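Local coordinates for vesicular integral-membrane protein VIP36 (Canis lupus familiaris, PDB 2DUR) that acts as a calcium-binding intracellular lectin that binds high-mannose glycans and takes part in transporting and sorting glycoproteins in the early secretory pathway, at residues Val68-His73 with Asp83-Trp88; Phe205-Gly210 with His218-Met223; Leu109-Asp114 with Thr165-Arg170; Pro127-Met132 with Val178-Glu183. All coordinates share one frame; numbering follows the deposited sequence.

Contact 1 of 4, residues Val68-His73 with Asp83-Trp88; sequences VHFKVH and DGIALW. With MAN (alpha-D-mannopyranose), chain C.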
loop_
_atom_site.group_PDB
_atom_site.type_symbol
_atom_site.label_atom_id
_atom_site.label_comp_id
_atom_site.label_asym_id
_atom_site.label_seq_id
_atom_site.Cartn_x
_atom_site.Cartn_y
_atom_site.Cartn_z
ATOM N N VAL A 68 -2.095 -6.417 5.493
ATOM C CA VAL A 68 -0.904 -5.702 5.994
ATOM C C VAL A 68 -1.098 -5.398 7.452
ATOM O O VAL A 68 -2.036 -4.718 7.828
ATOM C CB VAL A 68 -0.663 -4.377 5.188
ATOM C CG1 VAL A 68 0.617 -3.673 5.657
ATOM C CG2 VAL A 68 -0.581 -4.683 3.721
ATOM N N HIS A 69 -0.201 -5.920 8.286
ATOM C CA HIS A 69 -0.166 -5.526 9.668
ATOM C C HIS A 69 0.898 -4.416 9.760
ATOM O O HIS A 69 2.079 -4.673 9.513
ATOM C CB HIS A 69 0.228 -6.744 10.512
ATOM C CG HIS A 69 0.368 -6.451 11.969
ATOM N ND1 HIS A 69 0.878 -7.375 12.856
ATOM C CD2 HIS A 69 0.085 -5.346 12.692
ATOM C CE1 HIS A 69 0.884 -6.855 14.069
ATOM N NE2 HIS A 69 0.412 -5.626 14.002
ATOM N N PHE A 70 0.434 -3.212 10.053
ATOM C CA PHE A 70 1.303 -2.021 10.060
ATOM C C PHE A 70 1.164 -1.319 11.393
ATOM O O PHE A 70 0.262 -1.606 12.179
ATOM C CB PHE A 70 0.912 -1.082 8.902
ATOM C CG PHE A 70 -0.436 -0.434 9.076
ATOM C CD1 PHE A 70 -1.601 -1.120 8.673
ATOM C CD2 PHE A 70 -0.573 0.827 9.672
ATOM C CE1 PHE A 70 -2.874 -0.538 8.871
ATOM C CE2 PHE A 70 -1.835 1.429 9.850
ATOM C CZ PHE A 70 -3.009 0.724 9.456
ATOM N N LYS A 71 2.062 -0.378 11.671
ATOM C CA LYS A 71 1.902 0.458 12.842
ATOM C C LYS A 71 2.442 1.847 12.539
ATOM O O LYS A 71 3.606 1.975 12.162
ATOM C CB LYS A 71 2.634 -0.137 14.051
ATOM C CG LYS A 71 2.185 0.471 15.332
ATOM C CD LYS A 71 2.937 -0.117 16.525
ATOM C CE LYS A 71 2.670 0.714 17.771
ATOM N NZ LYS A 71 1.270 0.575 18.303
ATOM N N VAL A 72 1.588 2.849 12.671
ATOM C CA VAL A 72 2.009 4.240 12.553
ATOM C C VAL A 72 1.913 4.871 13.923
ATOM O O VAL A 72 0.838 4.925 14.534
ATOM C CB VAL A 72 1.167 5.028 11.525
ATOM C CG1 VAL A 72 1.644 6.485 11.457
ATOM C CG2 VAL A 72 1.270 4.330 10.157
ATOM N N HIS A 73 3.043 5.366 14.411
ATOM C CA HIS A 73 3.078 5.871 15.770
ATOM C C HIS A 73 4.221 6.849 15.960
ATOM O O HIS A 73 5.255 6.700 15.350
ATOM C CB HIS A 73 3.199 4.695 16.760
ATOM C CG HIS A 73 4.392 3.821 16.534
ATOM N ND1 HIS A 73 5.415 3.729 17.455
ATOM C CD2 HIS A 73 4.746 3.021 15.497
ATOM C CE1 HIS A 73 6.329 2.887 17.007
ATOM N NE2 HIS A 73 5.942 2.434 15.826
ATOM N N ASP A 83 4.404 11.603 7.251
ATOM C CA ASP A 83 3.332 11.962 6.316
ATOM C C ASP A 83 2.382 10.814 5.987
ATOM O O ASP A 83 1.247 11.049 5.539
ATOM C CB ASP A 83 3.978 12.477 5.018
ATOM C CG ASP A 83 4.371 13.942 5.132
ATOM O OD1 ASP A 83 5.570 14.241 5.374
ATOM O OD2 ASP A 83 3.456 14.786 5.039
ATOM N N GLY A 84 2.864 9.585 6.173
ATOM C CA GLY A 84 2.064 8.386 5.904
ATOM C C GLY A 84 2.779 7.270 5.168
ATOM O O GLY A 84 3.978 7.331 4.894
ATOM N N ILE A 85 2.006 6.243 4.835
ATOM C CA ILE A 85 2.477 5.051 4.157
ATOM C C ILE A 85 1.785 4.939 2.806
ATOM O O ILE A 85 0.605 5.296 2.701
ATOM C CB ILE A 85 2.134 3.767 5.013
ATOM C CG1 ILE A 85 3.021 3.716 6.267
ATOM C CG2 ILE A 85 2.252 2.482 4.170
ATOM C CD1 ILE A 85 2.581 2.614 7.280
ATOM N N ALA A 86 2.496 4.408 1.809
ATOM C CA ALA A 86 1.869 3.970 0.532
ATOM C C ALA A 86 2.128 2.487 0.334
ATOM O O ALA A 86 3.218 2.000 0.624
ATOM C CB ALA A 86 2.436 4.747 -0.656
ATOM N N LEU A 87 1.103 1.773 -0.127
ATOM C CA LEU A 87 1.209 0.384 -0.547
ATOM C C LEU A 87 1.089 0.378 -2.050
ATOM O O LEU A 87 0.245 1.084 -2.583
ATOM C CB LEU A 87 0.054 -0.430 0.047
ATOM C CG LEU A 87 -0.003 -0.360 1.568
ATOM C CD1 LEU A 87 -1.241 -1.090 2.084
ATOM C CD2 LEU A 87 1.280 -0.943 2.192
ATOM N N TRP A 88 1.907 -0.436 -2.713
ATOM C CA TRP A 88 2.058 -0.383 -4.138
ATOM C C TRP A 88 1.830 -1.718 -4.797
ATOM O O TRP A 88 2.253 -2.766 -4.284
ATOM C CB TRP A 88 3.486 0.064 -4.480
ATOM C CG TRP A 88 3.835 1.389 -3.918
ATOM C CD1 TRP A 88 4.580 1.638 -2.800
ATOM C CD2 TRP A 88 3.454 2.663 -4.445
ATOM N NE1 TRP A 88 4.682 3.001 -2.587
ATOM C CE2 TRP A 88 4.035 3.654 -3.607
ATOM C CE3 TRP A 88 2.697 3.072 -5.574
ATOM C CZ2 TRP A 88 3.853 5.027 -3.828
ATOM C CZ3 TRP A 88 2.548 4.456 -5.816
ATOM C CH2 TRP A 88 3.131 5.416 -4.958
HETATM C C1 MAN C . 7.308 19.698 4.476
HETATM C C2 MAN C . 7.072 19.173 3.061
HETATM C C3 MAN C . 5.665 18.573 2.934
HETATM C C4 MAN C . 5.366 17.577 4.065
HETATM C C5 MAN C . 5.522 18.332 5.374
HETATM C C6 MAN C . 5.168 17.459 6.580
HETATM O O1 MAN C . 6.674 20.963 4.644
HETATM O O2 MAN C . 8.022 18.171 2.793
HETATM O O3 MAN C . 5.517 17.962 1.660
HETATM O O4 MAN C . 4.067 17.033 3.976
HETATM O O5 MAN C . 6.882 18.733 5.439
HETATM O O6 MAN C . 6.128 16.436 6.736
#
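Ile85 packs against both Val72 and Phe70, and Leu87 packs against Val68. The two strands run in nearly opposite directions, with the axes of the short segments 8.8 Å apart. They belong to different sheets, and no hydrogen bond runs between them.

Ile85 reaches across with an extended arm. Its CG1 branch lies beside the backbone N, and chi2 of 170° carries CD1 outward. That methyl meets Val72 CG2 at 3.6 Å. The two side chains lie alongside each other, pointing opposite ways. The same CD1 lies 4.3 Å from Phe70 CD2 and approaches the ring obliquely. One methyl therefore serves two neighbours.

Val72 uses the methyl that is anti to its carbonyl carbon, and Val68 does likewise. Val68 CG2 and Leu87 CD1 are 4.0 Å apart, and the leucine passes alongside the valine. Beyond this segment, Ile85 also touches Ala209 and His218, which belong to two further strands of the sandwich.

At the start of the second segment the chemistry changes. Asp83 follows a cis peptide bond, just before the strand, and its carboxylate meets the mannose. Its OD1 accepts a hydrogen bond from mannose O6 at 2.6 Å, and OD2 accepts one from mannose O4 at 2.6 Å. Asp213, His142, Asn118 and the Leu214 backbone also hydrogen-bond this sugar.

The sheet-to-sheet contact is thus purely apolar. The carboxylate accepts from two hydroxyls, O4 and O6, which probably helps to set how the mannose is turned.

Contact 2 of 4, residues Phe205-Gly210 with His218-Met223; sequences FGASAG and HDIISM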
loop_
_atom_site.group_PDB
_atom_site.type_symbol
_atom_site.label_atom_id
_atom_site.label_comp_id
_atom_site.label_asym_id
_atom_site.label_seq_id
_atom_site.Cartn_x
_atom_site.Cartn_y
_atom_site.Cartn_z
ATOM N N PHE A 205 4.629 -5.948 -5.665
ATOM C CA PHE A 205 4.154 -5.393 -4.412
ATOM C C PHE A 205 5.278 -4.642 -3.712
ATOM O O PHE A 205 6.427 -5.085 -3.692
ATOM C CB PHE A 205 3.603 -6.473 -3.475
ATOM C CG PHE A 205 2.291 -7.031 -3.950
ATOM C CD1 PHE A 205 1.146 -6.268 -3.812
ATOM C CD2 PHE A 205 2.222 -8.289 -4.558
ATOM C CE1 PHE A 205 -0.084 -6.741 -4.245
ATOM C CE2 PHE A 205 0.979 -8.785 -5.006
ATOM C CZ PHE A 205 -0.160 -7.999 -4.843
ATOM N N GLY A 206 4.917 -3.515 -3.140
ATOM C CA GLY A 206 5.877 -2.697 -2.371
ATOM C C GLY A 206 5.179 -1.905 -1.284
ATOM O O GLY A 206 3.947 -1.804 -1.251
ATOM N N ALA A 207 5.965 -1.343 -0.363
ATOM C CA ALA A 207 5.404 -0.440 0.644
ATOM C C ALA A 207 6.465 0.629 0.858
ATOM O O ALA A 207 7.663 0.344 0.767
ATOM C CB ALA A 207 5.094 -1.163 1.983
ATOM N N SER A 208 6.010 1.846 1.130
ATOM C CA SER A 208 6.929 2.939 1.388
ATOM C C SER A 208 6.337 3.931 2.366
ATOM O O SER A 208 5.133 3.936 2.664
ATOM C CB SER A 208 7.330 3.623 0.063
ATOM O OG SER A 208 6.194 4.244 -0.532
ATOM N N ALA A 209 7.202 4.776 2.909
ATOM C CA ALA A 209 6.726 5.837 3.768
ATOM C C ALA A 209 7.642 7.023 3.663
ATOM O O ALA A 209 8.798 6.887 3.274
ATOM C CB ALA A 209 6.650 5.373 5.236
ATOM N N GLY A 210 7.097 8.182 4.003
ATOM C CA GLY A 210 7.898 9.400 3.972
ATOM C C GLY A 210 7.589 10.260 5.183
ATOM O O GLY A 210 6.487 10.217 5.734
ATOM N N HIS A 218 6.865 4.684 10.823
ATOM C CA HIS A 218 5.996 3.946 9.886
ATOM C C HIS A 218 6.525 2.526 9.794
ATOM O O HIS A 218 7.508 2.270 9.127
ATOM C CB HIS A 218 6.001 4.643 8.497
ATOM C CG HIS A 218 5.456 6.035 8.525
ATOM N ND1 HIS A 218 6.264 7.159 8.492
ATOM C CD2 HIS A 218 4.184 6.494 8.523
ATOM C CE1 HIS A 218 5.508 8.242 8.539
ATOM N NE2 HIS A 218 4.241 7.866 8.549
ATOM N N ASP A 219 5.862 1.589 10.502
ATOM C CA ASP A 219 6.326 0.200 10.553
ATOM C C ASP A 219 5.428 -0.759 9.761
ATOM O O ASP A 219 4.212 -0.595 9.734
ATOM C CB ASP A 219 6.353 -0.328 11.995
ATOM C CG ASP A 219 7.267 0.468 12.907
ATOM O OD1 ASP A 219 8.164 1.160 12.387
ATOM O OD2 ASP A 219 7.099 0.375 14.143
ATOM N N ILE A 220 6.048 -1.756 9.138
ATOM C CA ILE A 220 5.322 -2.891 8.528
ATOM C C ILE A 220 5.734 -4.129 9.306
ATOM O O ILE A 220 6.904 -4.488 9.301
ATOM C CB ILE A 220 5.692 -3.090 7.035
ATOM C CG1 ILE A 220 5.420 -1.812 6.227
ATOM C CG2 ILE A 220 4.920 -4.293 6.419
ATOM C CD1 ILE A 220 3.945 -1.380 6.148
ATOM N N ILE A 221 4.774 -4.768 9.984
ATOM C CA ILE A 221 5.085 -6.005 10.725
ATOM C C ILE A 221 5.018 -7.208 9.790
ATOM O O ILE A 221 5.907 -8.063 9.782
ATOM C CB ILE A 221 4.173 -6.203 11.940
ATOM C CG1 ILE A 221 4.430 -5.142 13.016
ATOM C CG2 ILE A 221 4.386 -7.624 12.550
ATOM C CD1 ILE A 221 3.775 -3.768 12.778
ATOM N N SER A 222 3.955 -7.278 8.986
ATOM C CA SER A 222 3.849 -8.349 8.018
ATOM C C SER A 222 3.013 -7.897 6.836
ATOM O O SER A 222 2.199 -6.971 6.966
ATOM C CB SER A 222 3.199 -9.609 8.645
ATOM O OG SER A 222 1.881 -9.325 9.044
ATOM N N MET A 223 3.245 -8.556 5.715
ATOM C CA MET A 223 2.410 -8.463 4.520
ATOM C C MET A 223 2.166 -9.897 4.089
ATOM O O MET A 223 3.106 -10.649 3.862
ATOM C CB MET A 223 3.159 -7.692 3.440
ATOM C CG MET A 223 3.379 -6.237 3.867
ATOM S SD MET A 223 4.194 -5.250 2.612
ATOM C CE MET A 223 2.958 -5.165 1.323
#
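His218 has a chi1 of -62°, which puts its ring beside the backbone N and brings it against Ala209 and Gly210. Met223 is extended at chi2 (-177°), which carries SD to Ala207; chi3 of 68° then turns CE toward Gly206 O.

The closest pair is Ala209 CB with His218 CB, at 3.4 Å. His218 CG lies 3.6 Å from the same Ala209 methyl, which meets the ring obliquely. Further out, His218 CE1 comes to 3.6 Å from Gly210 O. That approach is a packing contact. The polar partner of the ring is Thr43, whose OG1 is hydrogen-bonded to His218 ND1. The ring is thus held by a neighbouring strand of its own sheet while it packs on the opposite one.

Ala207 has two partners. Its CB is 4.2 Å from Met223 SD and 4.3 Å from Ile220 CG1. The small methyl faces both longer side chains. Met223 CE ends 4.3 Å from Gly206 O.

Ile220 and Met223 both point inward although two residues separate them. A classic beta bulge explains this. Ile221 and Ser222 both face His69 on the adjoining strand, which shifts the in-and-out pattern by one residue. Ile221 and Ser222 therefore point away from the interior.

Here the alanines of one sheet face His218, Ile220 and Met223 of the other, with no hydrogen bond across. The arrangement is part of the beta sandwich of the legume-like (L-type) lectin fold.

Contact 3 of 4, residues Leu109-Asp114 with Thr165-Arg170; sequences LAIFLD and TFLAVR. With CA (calcium ion), chain E.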
loop_
_atom_site.group_PDB
_atom_site.type_symbol
_atom_site.label_atom_id
_atom_site.label_comp_id
_atom_site.label_asym_id
_atom_site.label_seq_id
_atom_site.Cartn_x
_atom_site.Cartn_y
_atom_site.Cartn_z
ATOM N N LEU A 109 -1.262 0.572 -9.137
ATOM C CA LEU A 109 -2.171 0.870 -8.036
ATOM C C LEU A 109 -1.397 1.366 -6.832
ATOM O O LEU A 109 -0.347 0.802 -6.500
ATOM C CB LEU A 109 -2.920 -0.412 -7.654
ATOM C CG LEU A 109 -3.760 -0.343 -6.390
ATOM C CD1 LEU A 109 -4.950 0.612 -6.580
ATOM C CD2 LEU A 109 -4.204 -1.768 -6.009
ATOM N N ALA A 110 -1.900 2.433 -6.230
ATOM C CA ALA A 110 -1.431 2.918 -4.918
ATOM C C ALA A 110 -2.569 2.940 -3.935
ATOM O O ALA A 110 -3.693 3.296 -4.287
ATOM C CB ALA A 110 -0.856 4.332 -5.039
ATOM N N ILE A 111 -2.278 2.523 -2.698
ATOM C CA ILE A 111 -3.169 2.743 -1.583
ATOM C C ILE A 111 -2.383 3.643 -0.622
ATOM O O ILE A 111 -1.318 3.257 -0.101
ATOM C CB ILE A 111 -3.606 1.423 -0.895
ATOM C CG1 ILE A 111 -4.129 0.402 -1.942
ATOM C CG2 ILE A 111 -4.634 1.712 0.224
ATOM C CD1 ILE A 111 -3.081 -0.575 -2.438
ATOM N N PHE A 112 -2.908 4.839 -0.383
ATOM C CA PHE A 112 -2.214 5.801 0.476
ATOM C C PHE A 112 -2.868 5.840 1.837
ATOM O O PHE A 112 -4.083 5.953 1.921
ATOM C CB PHE A 112 -2.344 7.207 -0.117
ATOM C CG PHE A 112 -1.797 7.348 -1.505
ATOM C CD1 PHE A 112 -0.529 6.868 -1.833
ATOM C CD2 PHE A 112 -2.577 7.945 -2.490
ATOM C CE1 PHE A 112 -0.012 7.027 -3.131
ATOM C CE2 PHE A 112 -2.067 8.148 -3.767
ATOM C CZ PHE A 112 -0.803 7.663 -4.095
ATOM N N LEU A 113 -2.055 5.837 2.896
ATOM C CA LEU A 113 -2.538 6.017 4.273
ATOM C C LEU A 113 -1.908 7.349 4.705
ATOM O O LEU A 113 -0.759 7.391 5.168
ATOM C CB LEU A 113 -2.043 4.860 5.150
ATOM C CG LEU A 113 -2.727 3.505 4.945
ATOM C CD1 LEU A 113 -2.199 2.851 3.699
ATOM C CD2 LEU A 113 -2.447 2.607 6.146
ATOM N N ASP A 114 -2.646 8.431 4.477
ATOM C CA ASP A 114 -2.122 9.804 4.603
ATOM C C ASP A 114 -2.522 10.349 5.974
ATOM O O ASP A 114 -3.703 10.420 6.277
ATOM C CB ASP A 114 -2.736 10.652 3.463
ATOM C CG ASP A 114 -2.167 12.069 3.384
ATOM O OD1 ASP A 114 -2.397 12.764 2.353
ATOM O OD2 ASP A 114 -1.482 12.493 4.338
ATOM N N THR A 165 -3.120 -2.910 14.308
ATOM C CA THR A 165 -3.893 -2.305 13.213
ATOM C C THR A 165 -3.540 -3.003 11.900
ATOM O O THR A 165 -2.353 -3.264 11.590
ATOM C CB THR A 165 -3.604 -0.781 13.089
ATOM O OG1 THR A 165 -2.178 -0.567 13.026
ATOM C CG2 THR A 165 -4.200 -0.013 14.253
ATOM N N PHE A 166 -4.580 -3.320 11.123
ATOM C CA PHE A 166 -4.412 -4.077 9.879
ATOM C C PHE A 166 -5.191 -3.447 8.745
ATOM O O PHE A 166 -6.217 -2.767 8.971
ATOM C CB PHE A 166 -4.939 -5.521 10.003
ATOM C CG PHE A 166 -4.360 -6.291 11.146
ATOM C CD1 PHE A 166 -4.939 -6.187 12.419
ATOM C CD2 PHE A 166 -3.317 -7.181 10.932
ATOM C CE1 PHE A 166 -4.427 -6.917 13.499
ATOM C CE2 PHE A 166 -2.784 -7.915 12.017
ATOM C CZ PHE A 166 -3.363 -7.776 13.295
ATOM N N LEU A 167 -4.679 -3.685 7.532
ATOM C CA LEU A 167 -5.371 -3.297 6.278
ATOM C C LEU A 167 -5.513 -4.501 5.376
ATOM O O LEU A 167 -4.631 -5.338 5.320
ATOM C CB LEU A 167 -4.553 -2.205 5.550
ATOM C CG LEU A 167 -5.337 -1.382 4.526
ATOM C CD1 LEU A 167 -6.175 -0.394 5.262
ATOM C CD2 LEU A 167 -4.358 -0.666 3.612
ATOM N N ALA A 168 -6.635 -4.597 4.659
ATOM C CA ALA A 168 -6.773 -5.608 3.629
ATOM C C ALA A 168 -7.036 -4.927 2.292
ATOM O O ALA A 168 -7.812 -3.974 2.227
ATOM C CB ALA A 168 -7.907 -6.569 3.972
ATOM N N VAL A 169 -6.345 -5.402 1.260
ATOM C CA VAL A 169 -6.559 -4.926 -0.114
ATOM C C VAL A 169 -6.844 -6.144 -0.958
ATOM O O VAL A 169 -5.998 -7.015 -1.109
ATOM C CB VAL A 169 -5.312 -4.189 -0.667
ATOM C CG1 VAL A 169 -5.596 -3.710 -2.092
ATOM C CG2 VAL A 169 -4.914 -2.994 0.251
ATOM N N ARG A 170 -8.036 -6.183 -1.534
ATOM C CA ARG A 170 -8.498 -7.330 -2.323
ATOM C C ARG A 170 -8.704 -6.869 -3.756
ATOM O O ARG A 170 -9.314 -5.832 -3.988
ATOM C CB ARG A 170 -9.823 -7.872 -1.773
ATOM C CG ARG A 170 -10.317 -9.138 -2.497
ATOM C CD ARG A 170 -11.715 -9.543 -1.975
ATOM N NE ARG A 170 -12.246 -10.728 -2.667
ATOM C CZ ARG A 170 -12.964 -10.730 -3.800
ATOM N NH1 ARG A 170 -13.315 -9.594 -4.429
ATOM N NH2 ARG A 170 -13.365 -11.899 -4.305
HETATM CA CA CA E . -0.964 14.647 3.191
HETATM O O HOH W 1 1.093 13.754 4.148
HETATM O O HOH W 2 -0.135 14.360 0.911
#
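The beta-sandwich interior of the L-type lectin domain is filled here by Ile111 and Leu113 of one sheet and Leu167 and Val169 of the other. The segments run nearly antiparallel, at 160°, with their axes 10.4 Å apart.

Ile111 and Val169 meet tip to tip, Ile111 CD1 lying 4.0 Å from Val169 CG1. Ile111 has a chi2 of 94°, off the usual staggered values. This turns CD1 toward both valine methyls. Its other branch, CG2, lies 4.1 Å from Leu167 CD2, where the side chains cross obliquely. Leu167 CD2 also meets Leu113 CD1 at 4.1 Å, the two leucines lying flank to flank and pointing opposite ways.

Asp114 ends the strand and points away from the interior. It binds the calcium ion with both carboxylate oxygens, OD1 at 2.5 Å and OD2 at 2.5 Å. Two waters, Tyr116 O, Asn118 OD1 and Asp145 OD2 complete seven ligand atoms.

One short strand thus has two jobs. Ile111 and Leu113 are buried between the sheets. The carboxylate of Asp114, at the strand's end, holds the calcium through both oxygens, which share its negative charge. The calcium ligand Asn118 also hydrogen-bonds mannose.

Contact 4 of 4, residues Pro127-Met132 with Val178-Glu183; sequences PYISVM and VMTDLE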
loop_
_atom_site.group_PDB
_atom_site.type_symbol
_atom_site.label_atom_id
_atom_site.label_comp_id
_atom_site.label_asym_id
_atom_site.label_seq_id
_atom_site.Cartn_x
_atom_site.Cartn_y
_atom_site.Cartn_z
ATOM N N PRO A 127 -6.618 10.806 9.752
ATOM C CA PRO A 127 -5.966 10.239 8.566
ATOM C C PRO A 127 -6.942 9.761 7.492
ATOM O O PRO A 127 -8.095 9.433 7.784
ATOM C CB PRO A 127 -5.189 9.050 9.113
ATOM C CG PRO A 127 -4.984 9.401 10.582
ATOM C CD PRO A 127 -6.276 10.034 10.961
ATOM N N TYR A 128 -6.470 9.718 6.253
ATOM C CA TYR A 128 -7.363 9.437 5.128
ATOM C C TYR A 128 -6.691 8.388 4.242
ATOM O O TYR A 128 -5.532 8.562 3.814
ATOM C CB TYR A 128 -7.679 10.746 4.344
ATOM C CG TYR A 128 -8.821 10.594 3.370
ATOM C CD1 TYR A 128 -10.146 10.741 3.784
ATOM C CD2 TYR A 128 -8.582 10.269 2.028
ATOM C CE1 TYR A 128 -11.185 10.586 2.890
ATOM C CE2 TYR A 128 -9.631 10.101 1.128
ATOM C CZ TYR A 128 -10.927 10.263 1.567
ATOM O OH TYR A 128 -11.983 10.096 0.695
ATOM N N ILE A 129 -7.417 7.308 3.986
ATOM C CA ILE A 129 -6.914 6.216 3.167
ATOM C C ILE A 129 -7.579 6.346 1.809
ATOM O O ILE A 129 -8.793 6.428 1.714
ATOM C CB ILE A 129 -7.300 4.818 3.761
ATOM C CG1 ILE A 129 -6.626 4.634 5.131
ATOM C CG2 ILE A 129 -6.919 3.683 2.809
ATOM C CD1 ILE A 129 -6.987 3.301 5.801
ATOM N N SER A 130 -6.787 6.350 0.747
ATOM C CA SER A 130 -7.370 6.492 -0.593
ATOM C C SER A 130 -6.656 5.601 -1.593
ATOM O O SER A 130 -5.596 5.065 -1.305
ATOM C CB SER A 130 -7.362 7.962 -1.036
ATOM O OG SER A 130 -6.037 8.451 -1.187
ATOM N N VAL A 131 -7.272 5.391 -2.754
ATOM C CA VAL A 131 -6.618 4.624 -3.804
ATOM C C VAL A 131 -6.427 5.514 -5.049
ATOM O O VAL A 131 -7.216 6.424 -5.290
ATOM C CB VAL A 131 -7.398 3.349 -4.175
ATOM C CG1 VAL A 131 -7.270 2.315 -3.045
ATOM C CG2 VAL A 131 -8.888 3.675 -4.486
ATOM N N MET A 132 -5.412 5.188 -5.827
ATOM C CA MET A 132 -5.087 5.896 -7.064
ATOM C C MET A 132 -4.623 4.862 -8.077
ATOM O O MET A 132 -3.863 3.963 -7.734
ATOM C CB MET A 132 -3.996 6.948 -6.789
ATOM C CG MET A 132 -3.513 7.666 -8.059
ATOM S SD MET A 132 -2.375 8.961 -7.508
ATOM C CE MET A 132 -1.834 9.562 -9.113
ATOM N N VAL A 178 -10.862 -2.200 -0.166
ATOM C CA VAL A 178 -9.929 -1.933 0.929
ATOM C C VAL A 178 -10.728 -1.938 2.218
ATOM O O VAL A 178 -11.743 -1.241 2.316
ATOM C CB VAL A 178 -9.234 -0.549 0.751
ATOM C CG1 VAL A 178 -8.237 -0.309 1.876
ATOM C CG2 VAL A 178 -8.550 -0.476 -0.616
ATOM N N MET A 179 -10.283 -2.739 3.192
ATOM C CA MET A 179 -10.945 -2.845 4.496
ATOM C C MET A 179 -9.934 -2.590 5.607
ATOM O O MET A 179 -8.742 -2.756 5.402
ATOM C CB MET A 179 -11.569 -4.231 4.650
ATOM C CG MET A 179 -12.476 -4.577 3.492
ATOM S SD MET A 179 -13.180 -6.234 3.579
ATOM C CE MET A 179 -11.731 -7.245 3.258
ATOM N N THR A 180 -10.418 -2.207 6.782
ATOM C CA THR A 180 -9.516 -1.923 7.893
ATOM C C THR A 180 -9.906 -2.779 9.101
ATOM O O THR A 180 -11.068 -3.211 9.232
ATOM C CB THR A 180 -9.567 -0.444 8.293
ATOM O OG1 THR A 180 -10.882 -0.102 8.716
ATOM C CG2 THR A 180 -9.196 0.479 7.104
ATOM N N ASP A 181 -8.925 -2.997 9.971
ATOM C CA ASP A 181 -9.162 -3.636 11.283
ATOM C C ASP A 181 -8.368 -2.819 12.288
ATOM O O ASP A 181 -7.199 -3.094 12.526
ATOM C CB ASP A 181 -8.749 -5.105 11.250
ATOM C CG ASP A 181 -8.772 -5.778 12.645
ATOM O OD1 ASP A 181 -9.276 -5.181 13.615
ATOM O OD2 ASP A 181 -8.225 -6.894 12.723
ATOM N N LEU A 182 -9.020 -1.802 12.833
ATOM C CA LEU A 182 -8.344 -0.798 13.662
ATOM C C LEU A 182 -8.843 -0.689 15.096
ATOM O O LEU A 182 -8.224 0.010 15.895
ATOM C CB LEU A 182 -8.432 0.588 13.015
ATOM C CG LEU A 182 -8.082 0.698 11.524
ATOM C CD1 LEU A 182 -8.456 2.093 11.017
ATOM C CD2 LEU A 182 -6.621 0.372 11.253
ATOM N N GLU A 183 -9.927 -1.401 15.407
ATOM C CA GLU A 183 -10.691 -1.222 16.653
ATOM C C GLU A 183 -10.602 -2.414 17.603
ATOM O O GLU A 183 -11.342 -2.466 18.607
ATOM C CB GLU A 183 -12.166 -0.957 16.325
ATOM C CG GLU A 183 -12.442 0.276 15.488
ATOM C CD GLU A 183 -11.748 1.522 15.999
ATOM O OE1 GLU A 183 -11.708 1.752 17.234
ATOM O OE2 GLU A 183 -11.240 2.295 15.153
#
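Ile129 and Val131 meet Val178 and Thr180 with no flat group between them. The ring of Tyr128 belongs to the other side of its strand. There it makes a cation-pi contact with Arg124, and its OH is hydrogen-bonded to Glu150. At the far end of the second segment, the flat carboxylate of Glu183 forms a salt bridge with Arg161. Neither group takes part across the contact.

Methyl groups do the touching. Ile129 is extended, with chi2 of 178°, and its CD1 lies 3.8 Å from Thr180 CG2. The two side chains pass side by side, headed in opposite senses. Thr180 has a chi1 of 61°, which sets OG1 between its backbone N and carbonyl carbon and turns the methyl toward the isoleucine. The second branch of Ile129 is used too. Its CG2 is 4.3 Å from Val178 CG1.

Val178 also offers its other methyl. Val178 CG2 and Val131 CG1 are 3.9 Å apart and lie alongside each other.

The segments lie in different sheets and run in nearly opposite directions. Leu167 touches both Ile129 and Thr180, and Ile192 touches both valines. Ile129 also packs on Cys191, and its backbone pairs with Cys154. Those cysteines form a disulfide that links the two sheets covalently.

Across the contact itself, the interaction is burial of aliphatic surface. No hydrogen bond spans it, and Thr180 contributes its methyl.

In the fold
The four contacts lie side by side across the sandwich in the order 2, 1, 3, 4, each joining one strand of each sheet. Centres of contacts 2 and 1 are 5 Å apart, 1 and 3 are 8 Å apart, and 3 and 4 are 6 Å apart. Contacts 2 and 4, at the ends of the row, do not touch. Probable backbone hydrogen bonds link neighbours within each sheet: Ile221 N to His69 O at 2.7 Å, Leu113 N to Ile85 O at 2.7 Å, and Tyr128 N to Asp114 O at 2.9 Å. The calcium and mannose lie at one end of these strands. There Asp83 O of contact 1 packs 3.3 Å from Asp114 OD2 of contact 3.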